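Local coordinates for putative protein (PDB 2O3G) that is of unknown function but forms the transporter-associated domain of a CBS-domain membrane protein and may bind FAD, at residues P60-F65 with V76-Q81; W71-V76 with E84-T89. One frame throughout, in Å; residues are numbered along the deposited sequence.

Contact 1 of 2, residues P60-F65 with V76-Q81. With EDO (1,2-ethanediol), chain B.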
# COMPACT_ATOMS: atom_id res chain seq x y z
N PRO A 60 3.84 -5.57 -8.75
CA PRO A 60 5.02 -5.09 -8.09
C PRO A 60 5.94 -6.23 -7.64
O PRO A 60 5.50 -7.15 -7.00
CB PRO A 60 4.44 -4.33 -6.91
CG PRO A 60 3.20 -5.02 -6.59
CD PRO A 60 2.64 -5.38 -7.91
N ASP A 61 7.22 -6.15 -7.96
CA ASP A 61 8.19 -7.02 -7.32
C ASP A 61 8.49 -6.59 -5.91
O ASP A 61 8.16 -5.49 -5.51
CB ASP A 61 9.51 -6.92 -8.05
CG ASP A 61 9.43 -7.53 -9.40
OD1 ASP A 61 8.81 -8.63 -9.45
OD2 ASP A 61 9.94 -6.91 -10.40
N VAL A 62 9.20 -7.43 -5.19
CA VAL A 62 9.76 -7.01 -3.93
C VAL A 62 10.63 -5.77 -4.17
O VAL A 62 11.29 -5.63 -5.23
CB VAL A 62 10.51 -8.13 -3.28
CG1 VAL A 62 11.26 -7.57 -2.10
CG2 VAL A 62 9.53 -9.23 -2.86
N GLY A 63 10.55 -4.83 -3.23
CA GLY A 63 11.30 -3.59 -3.37
C GLY A 63 10.82 -2.63 -4.45
O GLY A 63 11.45 -1.58 -4.69
N ASP A 64 9.71 -2.96 -5.12
CA ASP A 64 8.91 -1.89 -5.79
C ASP A 64 8.09 -1.13 -4.74
O ASP A 64 7.76 -1.66 -3.63
CB ASP A 64 7.98 -2.47 -6.88
CG ASP A 64 8.74 -2.91 -8.16
OD1 ASP A 64 8.07 -3.24 -9.19
OD2 ASP A 64 9.99 -2.97 -8.13
N PHE A 65 7.76 0.11 -5.07
CA PHE A 65 7.07 0.92 -4.07
C PHE A 65 6.21 1.92 -4.77
O PHE A 65 6.41 2.23 -5.92
CB PHE A 65 8.08 1.65 -3.19
CG PHE A 65 8.96 2.56 -3.97
CD1 PHE A 65 10.15 2.08 -4.54
CD2 PHE A 65 8.58 3.87 -4.20
CE1 PHE A 65 10.95 2.89 -5.39
CE2 PHE A 65 9.37 4.72 -5.00
CZ PHE A 65 10.56 4.22 -5.61
N VAL A 76 7.75 -5.65 0.52
CA VAL A 76 8.92 -6.22 1.10
C VAL A 76 8.92 -7.74 1.01
O VAL A 76 9.96 -8.35 0.66
CB VAL A 76 9.26 -5.73 2.57
CG1 VAL A 76 9.65 -4.30 2.52
CG2 VAL A 76 8.16 -6.02 3.57
N GLU A 77 7.77 -8.33 1.30
CA GLU A 77 7.54 -9.73 1.03
C GLU A 77 6.34 -9.98 0.05
O GLU A 77 5.22 -9.51 0.25
CB GLU A 77 7.34 -10.39 2.37
CG GLU A 77 7.63 -11.81 2.44
CD GLU A 77 6.90 -12.37 3.62
OE1 GLU A 77 6.68 -11.57 4.57
OE2 GLU A 77 6.52 -13.56 3.59
N LYS A 78 6.62 -10.71 -1.03
CA LYS A 78 5.60 -11.40 -1.83
C LYS A 78 5.54 -12.85 -1.37
O LYS A 78 6.59 -13.54 -1.30
CB LYS A 78 5.99 -11.40 -3.28
CG LYS A 78 6.20 -10.05 -3.85
CD LYS A 78 5.12 -9.76 -4.82
CE LYS A 78 5.20 -10.72 -5.97
NZ LYS A 78 4.99 -9.93 -7.18
N GLU A 79 4.33 -13.30 -1.04
CA GLU A 79 3.99 -14.74 -0.99
C GLU A 79 3.32 -15.14 -2.31
O GLU A 79 2.10 -14.96 -2.52
CB GLU A 79 3.06 -15.08 0.16
CG GLU A 79 2.70 -16.56 0.19
CD GLU A 79 3.79 -17.45 0.86
OE1 GLU A 79 3.44 -18.62 1.19
OE2 GLU A 79 4.97 -16.96 1.08
N GLY A 80 4.14 -15.67 -3.20
CA GLY A 80 3.61 -16.09 -4.45
C GLY A 80 3.30 -14.87 -5.25
O GLY A 80 4.18 -14.09 -5.67
N GLN A 81 2.03 -14.68 -5.53
CA GLN A 81 1.74 -13.56 -6.39
C GLN A 81 1.00 -12.53 -5.55
O GLN A 81 0.62 -11.52 -6.05
CB GLN A 81 0.98 -14.03 -7.64
CG GLN A 81 1.07 -13.10 -8.81
CD GLN A 81 2.30 -13.24 -9.63
OE1 GLN A 81 2.82 -12.24 -10.18
NE2 GLN A 81 2.80 -14.48 -9.75
C1 EDO B . -2.03 -16.16 -5.89
O1 EDO B . -0.63 -15.97 -6.15
C2 EDO B . -2.43 -15.03 -4.89
O2 EDO B . -2.88 -15.52 -3.58

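Contact 2 of 2, residues W71-V76 with E84-T89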
# COMPACT_ATOMS: atom_id res chain seq x y z
N TRP A 71 3.30 9.50 1.60
CA TRP A 71 3.86 8.28 2.14
C TRP A 71 4.35 7.40 0.99
O TRP A 71 3.97 7.60 -0.16
CB TRP A 71 2.82 7.55 2.87
CG TRP A 71 2.17 8.26 3.93
CD1 TRP A 71 1.19 9.13 3.81
CD2 TRP A 71 2.37 8.07 5.35
NE1 TRP A 71 0.76 9.57 5.07
CE2 TRP A 71 1.49 8.93 6.02
CE3 TRP A 71 3.29 7.34 6.10
CZ2 TRP A 71 1.44 9.04 7.39
CZ3 TRP A 71 3.22 7.42 7.49
CH2 TRP A 71 2.30 8.26 8.12
N ARG A 72 5.23 6.45 1.32
CA ARG A 72 5.81 5.45 0.39
C ARG A 72 5.38 4.07 0.82
O ARG A 72 5.27 3.76 2.02
CB ARG A 72 7.29 5.52 0.50
CG ARG A 72 7.98 4.59 -0.38
CD ARG A 72 9.35 5.12 -0.64
NE ARG A 72 9.31 5.96 -1.80
CZ ARG A 72 10.36 6.57 -2.37
NH1 ARG A 72 11.59 6.41 -1.90
NH2 ARG A 72 10.15 7.34 -3.42
N PHE A 73 5.08 3.22 -0.14
CA PHE A 73 4.56 1.90 0.19
C PHE A 73 5.40 0.96 -0.54
O PHE A 73 5.56 1.12 -1.75
CB PHE A 73 3.16 1.81 -0.29
CG PHE A 73 2.22 2.63 0.53
CD1 PHE A 73 1.58 2.08 1.59
CD2 PHE A 73 1.99 3.96 0.24
CE1 PHE A 73 0.66 2.85 2.33
CE2 PHE A 73 1.08 4.69 0.97
CZ PHE A 73 0.43 4.13 2.02
N GLU A 74 6.04 0.05 0.17
CA GLU A 74 7.07 -0.75 -0.51
C GLU A 74 6.87 -2.20 -0.26
O GLU A 74 6.65 -2.62 0.87
CB GLU A 74 8.45 -0.37 -0.02
CG GLU A 74 9.59 -1.10 -0.74
CD GLU A 74 10.97 -0.80 -0.16
OE1 GLU A 74 11.07 -0.12 0.92
OE2 GLU A 74 11.97 -1.22 -0.77
N VAL A 75 6.92 -2.97 -1.31
CA VAL A 75 6.62 -4.38 -1.11
C VAL A 75 7.88 -5.05 -0.63
O VAL A 75 8.96 -5.01 -1.27
CB VAL A 75 6.02 -5.00 -2.37
CG1 VAL A 75 6.32 -4.15 -3.48
CG2 VAL A 75 6.54 -6.39 -2.62
N VAL A 76 7.75 -5.65 0.52
CA VAL A 76 8.92 -6.22 1.10
C VAL A 76 8.92 -7.74 1.01
O VAL A 76 9.96 -8.35 0.66
CB VAL A 76 9.26 -5.73 2.57
CG1 VAL A 76 9.65 -4.30 2.52
CG2 VAL A 76 8.16 -6.02 3.57
N GLU A 84 2.53 -9.70 0.29
CA GLU A 84 2.33 -10.19 1.64
C GLU A 84 2.51 -9.08 2.72
O GLU A 84 1.66 -8.94 3.65
CB GLU A 84 3.25 -11.42 1.85
CG GLU A 84 3.05 -12.17 3.21
CD GLU A 84 1.87 -13.13 3.16
OE1 GLU A 84 1.98 -14.29 3.70
OE2 GLU A 84 0.84 -12.75 2.54
N ARG A 85 3.63 -8.34 2.58
CA ARG A 85 4.05 -7.26 3.55
C ARG A 85 4.48 -6.03 2.84
O ARG A 85 5.31 -6.09 1.87
CB ARG A 85 5.29 -7.67 4.37
CG ARG A 85 5.01 -8.58 5.43
CD ARG A 85 5.21 -8.00 6.78
NE ARG A 85 4.08 -8.53 7.52
CZ ARG A 85 3.55 -7.98 8.61
NH1 ARG A 85 2.49 -8.57 9.15
NH2 ARG A 85 4.08 -6.88 9.15
N VAL A 86 3.98 -4.91 3.35
CA VAL A 86 4.48 -3.65 2.84
C VAL A 86 5.03 -2.74 3.94
O VAL A 86 4.56 -2.77 5.12
CB VAL A 86 3.51 -3.00 1.78
CG1 VAL A 86 2.20 -3.66 1.81
CG2 VAL A 86 3.36 -1.51 1.99
N LYS A 87 6.09 -2.03 3.59
CA LYS A 87 6.79 -1.12 4.53
C LYS A 87 6.35 0.32 4.23
O LYS A 87 6.56 0.81 3.11
CB LYS A 87 8.33 -1.21 4.34
CG LYS A 87 9.19 -0.45 5.42
CD LYS A 87 10.70 -0.21 5.11
CE LYS A 87 11.50 0.01 6.46
NZ LYS A 87 10.93 -0.66 7.82
N ILE A 88 5.71 0.97 5.21
CA ILE A 88 5.32 2.36 5.07
C ILE A 88 6.43 3.29 5.61
O ILE A 88 6.77 3.24 6.87
CB ILE A 88 4.17 2.74 5.95
CG1 ILE A 88 3.01 1.75 6.08
CG2 ILE A 88 3.62 3.90 5.36
CD1 ILE A 88 2.29 1.39 4.86
N THR A 89 6.99 4.12 4.72
CA THR A 89 7.73 5.31 5.16
C THR A 89 7.14 6.75 4.81
O THR A 89 6.09 6.84 4.14
CB THR A 89 9.20 5.19 4.83
OG1 THR A 89 9.45 5.21 3.41
CG2 THR A 89 9.80 3.94 5.49

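Contact 1 of 2, residues P60-F65 with V76-Q81
The ammonium nitrogen K78 NZ donates a hydrogen bond of 2.8 Å to the carbonyl oxygen P60 O. This bond ties the loop after helix 48-56 to strand 71-79 of the antiparallel sheet in the transporter-associated domain. The loop makes a type II beta turn from D61 to D64, with G63, at positive phi, in its third position. The turn is closed by D64 N on D61 O at 3.0 Å. A weak bond from D61 N to D64 OD1 spans the same turn.

NZ does not meet P60 O on a lone pair. It stands above the carbonyl plane, 35° out of it. The C=O...N angle is 141°. The lysine chain bends at chi2, chi3 and chi4 to get there, and its methylenes run past the same oxygen, with K78 CD 3.4 Å from P60 O. The carboxylate of D61 is near but not in contact, since D61 OD1 lies 4.6 Å from K78 NZ. It may add some electrostatic attraction.

V62 supplies the apolar part. Its two methyls share the work. CG1 is turned to the backbone of the strand: a chi1 of 171° sets it anti to the backbone N and directs it at V76 O. CG2 packs on the root of the lysine chain. The K78 aliphatic chain thus lies between a polar tie at its end and a methyl contact at its base.

Strand 71-79 carries a classic beta bulge at V76 and E77, two residues set against the single residue R85. Nearby, G63 and D64 bond to the backbone of V75, and P60 packs on V75 and I83. The V62 and K78 side chains run past one another, pointing opposite ways, with V62 CG2 3.6 Å from K78 CG.

Contact 2 of 2, residues W71-V76 with E84-T89
R72 and T89 form a hydrogen-bonded pair near one end of an antiparallel beta hairpin, strands 71-79 and 82-90. These are the two central strands of the domain's sheet. The short segments run at 149° to each other. E74 with K87 is the second hydrogen-bonded pair, and each pair has two backbone bonds. The shortest of these four is K87 N to E74 O, 2.8 Å. V76 N adds a single bond to R85 O beside the bulge, where E84 and R85 are set against E77. CA-H...O contacts supplement the ladder, including I88 CA to R72 O.

Apolar packing lies on the face of F73, V75, V86 and I88. Helix 48-56 packs on F73 and V86, and P60 on V75. The F73 and I88 side chains run alongside each other, and I88 CD1 lies against the CD1-CE1 side of the ring. V86 CG2 comes to the F73 ring at its edge, near the ring plane, 4.0 Å from F73 CD1. At the strand end, W71 CE3 meets I88 CG2, and the indole also makes a cation-pi contact with K90.

The other face carries R72, E74, K87 and T89. The R72 guanidinium turns off to a salt bridge with D67. E74 and K87 keep their charged ends well apart; K87 NZ has a long, weak ion pair with E17 and a weak hydrogen bond to S18. V76 CG1 rests on K87 CB. R85, at the bulge, makes a hydrogen bond from NH2 to T20 OG1. On the R72 side, T89 chi1 of 67° puts OG1 between the backbone N and the carbonyl carbon, 3.6 Å from R72 CB.

Both contacts use strand 71-79 and share V76. Contact 2 pairs that strand with strand 82-90 and is partly buried, with four buried residues, of which F73 and V86 meet helix 48-56. Contact 1 lies at the surface and buries less, 228 Å² against 540 Å². Its centre is about 9 Å from that of contact 2. Chemistry follows place. A regular backbone ladder and apolar side chains hold the hairpin, while the K78 and V62 side chains and backbone bonds to V75 together join the loop to the strand. A probable hydrogen bond between E77 O and E84 N links the two contacts at the bulge.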